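Local coordinates for thioesterase superfamily protein (Sulfolobus solfataricus, PDB 2GF6) that probably hydrolyses fatty acyl-CoA thioesters as a hotdog-fold member of the 4-hydroxybenzoyl-CoA thioesterase family, and binds coenzyme A, at residues A[81-86]-A[91-96]; A[36-41]-A[47-52]; A[15-20]-A[30-35]. All blocks are in the same frame, centred on the assembly; numbering follows the deposited sequence.

Contact 1 of 3, residues A[81-86]-A[91-96]; sequences LNPKIL and IKFEFK
Leu81 stands opposite Phe95 at a non-hydrogen-bonded position, yet its side chain also reaches Phe93, two residues before Phe95 on the same face: with CG anti to the backbone N (chi1 -158°), it sets CD2 3.9 Å from CD1 of Phe93. Asn82 and Glu94 form a hydrogen-bonded pair, Asn82 N reaching Glu94 O at 2.8 Å and Glu94 N returning to Asn82 O at 3.1 Å. Their side chains run abreast on the other face of the sheet, where Asn82 ND2 donates to Glu94 OE1 at 2.8 Å from above the carboxylate plane, the amide turned 44° against it. Pro83 then lays CB 4.0 Å from Phe93 CE1, while CG2 of Ile91 covers the centre of one face of that ring. Lys84 pairs with Lys92 through two backbone bonds, Lys92 N to Lys84 O being nearly straight (2.8 Å, 174° at the hydrogen). On this polar face Lys84 and Lys92 form a salt-bridge network with the Glu94 carboxylate, the part of Lys92 being weak; the exact placing of the Lys84 and Glu94 ends is doubtful. Leu86, past the strand end, touches coenzyme A. The two strands make an antiparallel hairpin whose apolar face, Leu81, Pro83 and Phe93, packs against helix 26-45, with Ile85 and Ile91 against helix 126-132; strand 102-115 continues the sheet beside 91-96.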
loop_
_atom_site.group_PDB
_atom_site.type_symbol
_atom_site.label_atom_id
_atom_site.label_comp_id
_atom_site.label_asym_id
_atom_site.label_seq_id
_atom_site.Cartn_x
_atom_site.Cartn_y
_atom_site.Cartn_z
ATOM N N LEU A 81 10.264 4.096 -20.980
ATOM C CA LEU A 81 10.159 5.487 -20.554
ATOM C C LEU A 81 10.533 6.472 -21.659
ATOM O O LEU A 81 11.506 6.264 -22.385
ATOM C CB LEU A 81 11.067 5.732 -19.349
ATOM C CG LEU A 81 10.715 6.930 -18.455
ATOM C CD1 LEU A 81 9.431 6.680 -17.650
ATOM C CD2 LEU A 81 11.872 7.193 -17.533
ATOM N N ASN A 82 9.765 7.556 -21.745
ATOM C CA ASN A 82 10.094 8.674 -22.611
ATOM C C ASN A 82 10.007 9.985 -21.836
ATOM O O ASN A 82 8.944 10.585 -21.758
ATOM C CB ASN A 82 9.127 8.717 -23.791
ATOM C CG ASN A 82 9.500 9.786 -24.828
ATOM O OD1 ASN A 82 10.581 9.738 -25.387
ATOM N ND2 ASN A 82 8.588 10.727 -25.098
ATOM N N PRO A 83 11.129 10.437 -21.262
ATOM C CA PRO A 83 11.138 11.735 -20.579
ATOM C C PRO A 83 11.038 12.905 -21.567
ATOM O O PRO A 83 11.757 12.930 -22.563
ATOM C CB PRO A 83 12.493 11.754 -19.859
ATOM C CG PRO A 83 13.023 10.351 -19.965
ATOM C CD PRO A 83 12.449 9.786 -21.213
ATOM N N LYS A 84 10.134 13.836 -21.293
ATOM C CA LYS A 84 9.973 15.063 -22.080
ATOM C C LYS A 84 10.205 16.233 -21.139
ATOM O O LYS A 84 9.463 16.416 -20.174
ATOM C CB LYS A 84 8.553 15.188 -22.646
ATOM C CG LYS A 84 8.244 14.344 -23.827
ATOM C CD LYS A 84 6.843 14.709 -24.392
ATOM C CE LYS A 84 6.546 14.012 -25.747
ATOM N NZ LYS A 84 5.148 13.416 -25.794
ATOM N N ILE A 85 11.230 17.018 -21.421
ATOM C CA ILE A 85 11.522 18.185 -20.633
ATOM C C ILE A 85 10.630 19.352 -21.094
ATOM O O ILE A 85 10.839 19.898 -22.179
ATOM C CB ILE A 85 13.017 18.513 -20.741
ATOM C CG1 ILE A 85 13.828 17.385 -20.098
ATOM C CG2 ILE A 85 13.329 19.862 -20.092
ATOM C CD1 ILE A 85 15.307 17.518 -20.296
ATOM N N LEU A 86 9.640 19.715 -20.263
ATOM C CA LEU A 86 8.695 20.824 -20.553
ATOM C C LEU A 86 9.213 22.228 -20.223
ATOM O O LEU A 86 8.788 23.221 -20.833
ATOM C CB LEU A 86 7.377 20.617 -19.813
ATOM C CG LEU A 86 6.763 19.224 -19.927
ATOM C CD1 LEU A 86 5.398 19.235 -19.266
ATOM C CD2 LEU A 86 6.666 18.798 -21.349
ATOM N N ILE A 91 9.178 17.988 -15.866
ATOM C CA ILE A 91 9.393 16.877 -16.799
ATOM C C ILE A 91 8.135 16.057 -16.876
ATOM O O ILE A 91 7.496 15.865 -15.865
ATOM C CB ILE A 91 10.482 15.935 -16.280
ATOM C CG1 ILE A 91 11.799 16.692 -16.134
ATOM C CG2 ILE A 91 10.686 14.742 -17.249
ATOM C CD1 ILE A 91 12.834 15.945 -15.317
ATOM N N LYS A 92 7.802 15.573 -18.070
ATOM C CA LYS A 92 6.703 14.674 -18.286
ATOM C C LYS A 92 7.303 13.319 -18.610
ATOM O O LYS A 92 7.941 13.158 -19.636
ATOM C CB LYS A 92 5.860 15.131 -19.460
ATOM C CG LYS A 92 4.726 14.227 -19.836
ATOM C CD LYS A 92 3.963 14.867 -20.983
ATOM C CE LYS A 92 2.725 14.081 -21.344
ATOM N NZ LYS A 92 2.296 14.507 -22.691
ATOM N N PHE A 93 7.111 12.364 -17.704
ATOM C CA PHE A 93 7.631 11.037 -17.852
ATOM C C PHE A 93 6.528 10.217 -18.459
ATOM O O PHE A 93 5.645 9.793 -17.742
ATOM C CB PHE A 93 8.015 10.472 -16.480
ATOM C CG PHE A 93 9.292 11.037 -15.925
ATOM C CD1 PHE A 93 10.510 10.696 -16.487
ATOM C CD2 PHE A 93 9.285 11.904 -14.831
ATOM C CE1 PHE A 93 11.699 11.197 -15.973
ATOM C CE2 PHE A 93 10.476 12.406 -14.321
ATOM C CZ PHE A 93 11.681 12.057 -14.895
ATOM N N GLU A 94 6.552 10.062 -19.781
ATOM C CA GLU A 94 5.608 9.198 -20.520
ATOM C C GLU A 94 6.065 7.747 -20.409
ATOM O O GLU A 94 7.262 7.489 -20.434
ATOM C CB GLU A 94 5.573 9.578 -21.991
ATOM C CG GLU A 94 5.329 11.060 -22.298
ATOM C CD GLU A 94 5.178 11.351 -23.814
ATOM O OE1 GLU A 94 5.852 10.710 -24.657
ATOM O OE2 GLU A 94 4.394 12.254 -24.165
ATOM N N PHE A 95 5.132 6.799 -20.304
ATOM C CA PHE A 95 5.507 5.397 -20.160
ATOM C C PHE A 95 4.529 4.459 -20.847
ATOM O O PHE A 95 3.357 4.799 -20.998
ATOM C CB PHE A 95 5.646 5.011 -18.684
ATOM C CG PHE A 95 4.354 5.059 -17.911
ATOM C CD1 PHE A 95 3.443 3.997 -17.974
ATOM C CD2 PHE A 95 4.045 6.154 -17.087
ATOM C CE1 PHE A 95 2.245 4.030 -17.258
ATOM C CE2 PHE A 95 2.835 6.185 -16.366
ATOM C CZ PHE A 95 1.939 5.113 -16.460
ATOM N N LYS A 96 5.034 3.299 -21.266
ATOM C CA LYS A 96 4.226 2.203 -21.786
ATOM C C LYS A 96 4.590 0.971 -21.007
ATOM O O LYS A 96 5.765 0.770 -20.691
ATOM C CB LYS A 96 4.528 1.938 -23.253
ATOM C CG LYS A 96 4.368 3.147 -24.156
ATOM C CD LYS A 96 4.669 2.832 -25.611
ATOM C CE LYS A 96 4.245 3.998 -26.514
ATOM N NZ LYS A 96 4.287 3.615 -27.952
#

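Contact 2 of 3, residues A[36-41]-A[47-52]; sequences TIEKFI and IPYPIV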
loop_
_atom_site.group_PDB
_atom_site.type_symbol
_atom_site.label_atom_id
_atom_site.label_comp_id
_atom_site.label_asym_id
_atom_site.label_seq_id
_atom_site.Cartn_x
_atom_site.Cartn_y
_atom_site.Cartn_z
ATOM N N THR A 36 10.813 2.619 -12.680
ATOM C CA THR A 36 11.377 2.944 -14.009
ATOM C C THR A 36 12.052 4.325 -13.979
ATOM O O THR A 36 13.204 4.492 -14.460
ATOM C CB THR A 36 10.301 2.858 -15.106
ATOM O OG1 THR A 36 9.715 1.559 -15.077
ATOM C CG2 THR A 36 10.873 3.090 -16.481
ATOM N N ILE A 37 11.357 5.308 -13.410
ATOM C CA ILE A 37 11.866 6.692 -13.341
ATOM C C ILE A 37 13.075 6.794 -12.408
ATOM O O ILE A 37 14.079 7.428 -12.743
ATOM C CB ILE A 37 10.794 7.678 -12.915
ATOM C CG1 ILE A 37 9.743 7.782 -14.018
ATOM C CG2 ILE A 37 11.425 9.049 -12.658
ATOM C CD1 ILE A 37 8.428 8.371 -13.584
ATOM N N GLU A 38 12.987 6.140 -11.260
ATOM C CA GLU A 38 14.085 6.130 -10.336
ATOM C C GLU A 38 15.323 5.579 -11.020
ATOM O O GLU A 38 16.388 6.151 -10.863
ATOM C CB GLU A 38 13.761 5.315 -9.088
ATOM C CG GLU A 38 14.907 5.294 -8.094
ATOM C CD GLU A 38 14.549 4.742 -6.721
ATOM O OE1 GLU A 38 13.408 4.258 -6.473
ATOM O OE2 GLU A 38 15.432 4.817 -5.861
ATOM N N LYS A 39 15.189 4.481 -11.781
ATOM C CA LYS A 39 16.373 3.866 -12.408
ATOM C C LYS A 39 16.965 4.790 -13.465
ATOM O O LYS A 39 18.179 4.991 -13.533
ATOM C CB LYS A 39 16.025 2.497 -13.024
ATOM C CG LYS A 39 17.240 1.731 -13.547
ATOM C CD LYS A 39 16.871 0.461 -14.363
ATOM C CE LYS A 39 16.259 0.796 -15.726
ATOM N NZ LYS A 39 17.276 0.945 -16.842
ATOM N N PHE A 40 16.090 5.361 -14.289
ATOM C CA PHE A 40 16.511 6.324 -15.290
ATOM C C PHE A 40 17.328 7.473 -14.691
ATOM O O PHE A 40 18.397 7.814 -15.194
ATOM C CB PHE A 40 15.300 6.879 -16.048
ATOM C CG PHE A 40 15.619 8.079 -16.864
ATOM C CD1 PHE A 40 16.253 7.953 -18.074
ATOM C CD2 PHE A 40 15.313 9.351 -16.400
ATOM C CE1 PHE A 40 16.553 9.060 -18.821
ATOM C CE2 PHE A 40 15.610 10.466 -17.142
ATOM C CZ PHE A 40 16.228 10.325 -18.358
ATOM N N ILE A 41 16.801 8.081 -13.633
ATOM C CA ILE A 41 17.468 9.234 -13.023
ATOM C C ILE A 41 18.844 8.831 -12.500
ATOM O O ILE A 41 19.839 9.553 -12.678
ATOM C CB ILE A 41 16.572 9.855 -11.902
ATOM C CG1 ILE A 41 15.372 10.568 -12.532
ATOM C CG2 ILE A 41 17.359 10.847 -11.032
ATOM C CD1 ILE A 41 15.729 11.680 -13.545
ATOM N N ILE A 47 21.801 10.696 -9.503
ATOM C CA ILE A 47 21.336 11.283 -8.277
ATOM C C ILE A 47 20.179 10.469 -7.758
ATOM O O ILE A 47 19.585 9.691 -8.518
ATOM C CB ILE A 47 20.869 12.744 -8.517
ATOM C CG1 ILE A 47 19.696 12.794 -9.505
ATOM C CG2 ILE A 47 22.065 13.593 -8.991
ATOM C CD1 ILE A 47 18.976 14.144 -9.569
ATOM N N PRO A 48 19.867 10.630 -6.459
ATOM C CA PRO A 48 18.654 10.027 -5.895
ATOM C C PRO A 48 17.361 10.676 -6.364
ATOM O O PRO A 48 17.356 11.829 -6.745
ATOM C CB PRO A 48 18.840 10.178 -4.388
ATOM C CG PRO A 48 19.866 11.209 -4.199
ATOM C CD PRO A 48 20.652 11.360 -5.452
ATOM N N TYR A 49 16.272 9.908 -6.329
ATOM C CA TYR A 49 14.966 10.374 -6.773
ATOM C C TYR A 49 13.930 9.709 -5.878
ATOM O O TYR A 49 14.063 8.522 -5.624
ATOM C CB TYR A 49 14.728 9.979 -8.249
ATOM C CG TYR A 49 13.270 9.956 -8.685
ATOM C CD1 TYR A 49 12.460 8.844 -8.413
ATOM C CD2 TYR A 49 12.704 11.024 -9.390
ATOM C CE1 TYR A 49 11.122 8.794 -8.815
ATOM C CE2 TYR A 49 11.359 10.994 -9.801
ATOM C CZ TYR A 49 10.573 9.870 -9.507
ATOM O OH TYR A 49 9.238 9.773 -9.891
ATOM N N PRO A 50 12.872 10.444 -5.446
ATOM C CA PRO A 50 12.459 11.817 -5.797
ATOM C C PRO A 50 13.006 12.891 -4.854
ATOM O O PRO A 50 12.788 14.079 -5.084
ATOM C CB PRO A 50 10.924 11.742 -5.734
ATOM C CG PRO A 50 10.632 10.584 -4.804
ATOM C CD PRO A 50 11.919 9.854 -4.493
ATOM N N ILE A 51 13.746 12.469 -3.817
ATOM C CA ILE A 51 14.389 13.390 -2.915
ATOM C C ILE A 51 15.864 13.434 -3.297
ATOM O O ILE A 51 16.621 12.488 -3.046
ATOM C CB ILE A 51 14.199 12.958 -1.440
ATOM C CG1 ILE A 51 12.701 13.023 -1.077
ATOM C CG2 ILE A 51 15.052 13.780 -0.540
ATOM C CD1 ILE A 51 12.379 12.589 0.352
ATOM N N VAL A 52 16.262 14.532 -3.914
ATOM C CA VAL A 52 17.635 14.683 -4.361
ATOM C C VAL A 52 18.531 15.127 -3.197
ATOM O O VAL A 52 19.556 14.521 -2.934
ATOM C CB VAL A 52 17.709 15.673 -5.528
ATOM C CG1 VAL A 52 19.084 15.587 -6.202
ATOM C CG2 VAL A 52 16.559 15.402 -6.518
HETATM O O HOH W 1 17.121 6.833 -5.794
HETATM O O HOH W 2 12.566 6.016 -4.514
HETATM O O HOH W 3 17.470 7.728 -8.788
#
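Tyr49 and Ile41 bury most of the surface here, with Glu38 next. The Tyr49 ring is held between two aliphatic groups. Ile37 CG2 lies over one face, 3.7 Å from the ring centroid and 27° off the normal, a CH-pi contact displaced toward the hydroxyl end; CB of the adjoining Pro50, which follows a cis peptide bond, sits over the centre of the opposite face. CG of Tyr49 stands anti to the backbone N (chi1 159°), which carries the ring in against the helix and brings CD1 to 3.7 Å from Glu38 CA. Beyond the ring, the hydroxyl is hydrogen-bonded to Gln111 of the sheet. Ile41, one turn after Ile37, works with its CG2 branch: this methyl lies 3.9 Å from Tyr49 CB and is pressed to 3.4 Å from Ile47 CG1, tighter than an ordinary carbon contact. The polar groups of Glu38 reach the loop through water. One water lies 2.6 Å from Glu38 OE2 and accepts from Tyr49 N; a second joins Glu38 OE1, weakly, to Tyr49 O, and a third lies between Glu38 O and Ile47 O, at 2.8 and 2.9 Å. Were Tyr49 cut back to an alanine, Ile37 CG2 would probably face a gap and Gln111 lose its hydroxyl partner. Helix 26-45 is the long central helix that the sheet of a hotdog fold wraps around, and here the returning chain, on its way to strand 51-53, closes over that helix.

Contact 3 of 3, residues A[15-20]-A[30-35]; sequences IYDTDA and YRFFTN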
loop_
_atom_site.group_PDB
_atom_site.type_symbol
_atom_site.label_atom_id
_atom_site.label_comp_id
_atom_site.label_asym_id
_atom_site.label_seq_id
_atom_site.Cartn_x
_atom_site.Cartn_y
_atom_site.Cartn_z
ATOM N N ILE A 15 2.247 -10.571 -5.398
ATOM C CA ILE A 15 0.973 -10.675 -4.664
ATOM C C ILE A 15 0.532 -9.337 -4.088
ATOM O O ILE A 15 -0.659 -9.002 -4.044
ATOM C CB ILE A 15 1.063 -11.753 -3.531
ATOM C CG1 ILE A 15 -0.316 -11.997 -2.935
ATOM C CG2 ILE A 15 2.148 -11.383 -2.447
ATOM C CD1 ILE A 15 -1.338 -12.430 -3.949
ATOM N N TYR A 16 1.494 -8.556 -3.637
ATOM C CA TYR A 16 1.170 -7.257 -3.103
ATOM C C TYR A 16 0.843 -6.247 -4.229
ATOM O O TYR A 16 0.490 -5.093 -3.956
ATOM C CB TYR A 16 2.297 -6.745 -2.185
ATOM C CG TYR A 16 3.692 -6.834 -2.771
ATOM C CD1 TYR A 16 4.130 -5.905 -3.710
ATOM C CD2 TYR A 16 4.592 -7.807 -2.355
ATOM C CE1 TYR A 16 5.390 -5.974 -4.262
ATOM C CE2 TYR A 16 5.883 -7.888 -2.924
ATOM C CZ TYR A 16 6.266 -6.952 -3.878
ATOM O OH TYR A 16 7.536 -6.980 -4.457
ATOM N N ASP A 17 0.966 -6.654 -5.492
ATOM C CA ASP A 17 0.520 -5.771 -6.601
ATOM C C ASP A 17 -0.931 -5.964 -6.999
ATOM O O ASP A 17 -1.453 -5.225 -7.833
ATOM C CB ASP A 17 1.398 -5.971 -7.845
ATOM C CG ASP A 17 2.840 -5.563 -7.603
ATOM O OD1 ASP A 17 3.061 -4.520 -6.947
ATOM O OD2 ASP A 17 3.725 -6.313 -8.037
ATOM N N THR A 18 -1.592 -6.942 -6.394
ATOM C CA THR A 18 -2.933 -7.358 -6.801
ATOM C C THR A 18 -3.969 -7.101 -5.720
ATOM O O THR A 18 -3.623 -6.998 -4.556
ATOM C CB THR A 18 -2.978 -8.884 -7.010
ATOM O OG1 THR A 18 -2.686 -9.544 -5.767
ATOM C CG2 THR A 18 -1.928 -9.333 -8.053
ATOM N N ASP A 19 -5.248 -7.081 -6.123
ATOM C CA ASP A 19 -6.381 -6.986 -5.192
ATOM C C ASP A 19 -7.319 -8.137 -5.485
ATOM O O ASP A 19 -6.962 -9.003 -6.274
ATOM C CB ASP A 19 -7.059 -5.611 -5.259
ATOM C CG ASP A 19 -7.733 -5.321 -6.603
ATOM O OD1 ASP A 19 -8.020 -6.280 -7.371
ATOM O OD2 ASP A 19 -7.964 -4.119 -6.889
ATOM N N ALA A 20 -8.487 -8.205 -4.843
ATOM C CA ALA A 20 -9.364 -9.386 -5.052
ATOM C C ALA A 20 -9.873 -9.601 -6.479
ATOM O O ALA A 20 -10.446 -10.657 -6.754
ATOM C CB ALA A 20 -10.548 -9.367 -4.116
ATOM N N TYR A 30 2.059 2.582 -10.115
ATOM C CA TYR A 30 2.967 3.545 -9.490
ATOM C C TYR A 30 4.230 2.856 -9.049
ATOM O O TYR A 30 5.307 3.428 -9.116
ATOM C CB TYR A 30 2.280 4.190 -8.282
ATOM C CG TYR A 30 3.117 5.179 -7.440
ATOM C CD1 TYR A 30 3.255 6.512 -7.815
ATOM C CD2 TYR A 30 3.722 4.781 -6.262
ATOM C CE1 TYR A 30 4.006 7.401 -7.052
ATOM C CE2 TYR A 30 4.478 5.648 -5.505
ATOM C CZ TYR A 30 4.611 6.958 -5.888
ATOM O OH TYR A 30 5.336 7.857 -5.090
ATOM N N ARG A 31 4.110 1.627 -8.569
ATOM C CA ARG A 31 5.286 0.909 -8.172
ATOM C C ARG A 31 6.123 0.776 -9.409
ATOM O O ARG A 31 7.296 1.001 -9.386
ATOM C CB ARG A 31 4.965 -0.474 -7.576
ATOM C CG ARG A 31 6.215 -1.150 -6.973
ATOM C CD ARG A 31 5.958 -2.453 -6.228
ATOM N NE ARG A 31 5.787 -3.607 -7.104
ATOM C CZ ARG A 31 6.748 -4.206 -7.816
ATOM N NH1 ARG A 31 7.990 -3.746 -7.850
ATOM N NH2 ARG A 31 6.438 -5.274 -8.542
ATOM N N PHE A 32 5.496 0.418 -10.515
ATOM C CA PHE A 32 6.277 0.108 -11.702
ATOM C C PHE A 32 6.942 1.360 -12.283
ATOM O O PHE A 32 8.105 1.303 -12.667
ATOM C CB PHE A 32 5.413 -0.556 -12.780
ATOM C CG PHE A 32 4.632 -1.745 -12.291
ATOM C CD1 PHE A 32 5.210 -2.701 -11.460
ATOM C CD2 PHE A 32 3.307 -1.910 -12.671
ATOM C CE1 PHE A 32 4.478 -3.811 -11.026
ATOM C CE2 PHE A 32 2.564 -2.986 -12.221
ATOM C CZ PHE A 32 3.156 -3.945 -11.405
ATOM N N PHE A 33 6.193 2.458 -12.414
ATOM C CA PHE A 33 6.717 3.603 -13.138
ATOM C C PHE A 33 7.729 4.384 -12.275
ATOM O O PHE A 33 8.754 4.876 -12.797
ATOM C CB PHE A 33 5.590 4.423 -13.816
ATOM C CG PHE A 33 4.681 5.197 -12.893
ATOM C CD1 PHE A 33 5.169 6.182 -12.033
ATOM C CD2 PHE A 33 3.308 5.048 -12.995
ATOM C CE1 PHE A 33 4.307 6.932 -11.230
ATOM C CE2 PHE A 33 2.442 5.804 -12.195
ATOM C CZ PHE A 33 2.950 6.750 -11.319
ATOM N N THR A 34 7.505 4.392 -10.955
ATOM C CA THR A 34 8.489 4.931 -9.989
ATOM C C THR A 34 9.830 4.201 -10.087
ATOM O O THR A 34 10.872 4.817 -10.198
ATOM C CB THR A 34 7.921 4.868 -8.547
ATOM O OG1 THR A 34 6.666 5.531 -8.552
ATOM C CG2 THR A 34 8.854 5.581 -7.523
ATOM N N ASN A 35 9.798 2.875 -10.084
ATOM C CA ASN A 35 11.009 2.119 -10.311
ATOM C C ASN A 35 11.635 2.491 -11.646
ATOM O O ASN A 35 12.853 2.651 -11.758
ATOM C CB ASN A 35 10.723 0.621 -10.276
ATOM C CG ASN A 35 10.397 0.111 -8.888
ATOM O OD1 ASN A 35 10.776 0.717 -7.876
ATOM N ND2 ASN A 35 9.694 -1.012 -8.831
#
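Asp17 and Arg31 form the tight part of this contact, a side-on salt bridge in which two nitrogens each take a different carboxylate oxygen. Arg31 NE donates to Asp17 OD1 at 2.9 Å in a nearly straight bond, which Asp17 OD1 receives on its syn lone pair; Arg31 NH2 donates to Asp17 OD2, also at 2.9 Å and on the syn side. The carboxylate and guanidinium planes are only 14° apart, so both bonds lie close to a common plane. The arginine chain is extended as far as CD and bends at chi3 (79°), which turns the NE edge toward the aspartate. Phe32 flanks the bridge with a ring edge, its CE1 4.0 Å from Asp17 OD2, and the same oxygen accepts from Arg14 N. The contact is looser at Tyr16. The Tyr16 ring comes edge-on to the arginine, CE1 lying 3.7 Å from Arg31 NE with the ring and guanidinium planes 73° apart, and this approach involves no hydrogen bond; the Tyr16 hydroxyl bonds instead to Asn35 of a second subunit. Thr18 turns back, its OG1 giving a 2.7 Å bond to Ile15 O, and Thr18 to Ala20 make no contact with 30-35. The looser part still ends against protein, because Thr18 OG1 and Ala20 N pair with Ala20 N and Thr18 OG1 of a fourth subunit. Arg31 NH1 also forms a salt bridge with Asp11. Flanked by two carboxylates in a buried setting, the guanidinium is likely to stay charged and fixed in rotation, tying the loop before helix 26-45 to the helix itself.

Overall arrangement
Along the chain the contacts come in series, contact 3 first, then contact 2, then contact 1. Helix 26-45 is common to contacts 2 and 3, whose centres lie about 18 Å apart, and it packs on the hairpin of contact 1, whose centre is about 13 Å from that of contact 2. That junction is in direct contact: Phe93 CB is 3.6 Å from Ile37 CD1, and Pro83 CG is equally near Phe40 CZ. Contacts 1 and 3, with centres about 20 Å apart on opposite sides of the chain's centre, still meet where Phe95 CE2 touches Phe33 CD2. One helix thus binds sheet, preceding loop and following loop into a hotdog unit, while contacts 2 and 3 both reach a second subunit, linking this core to the assembly.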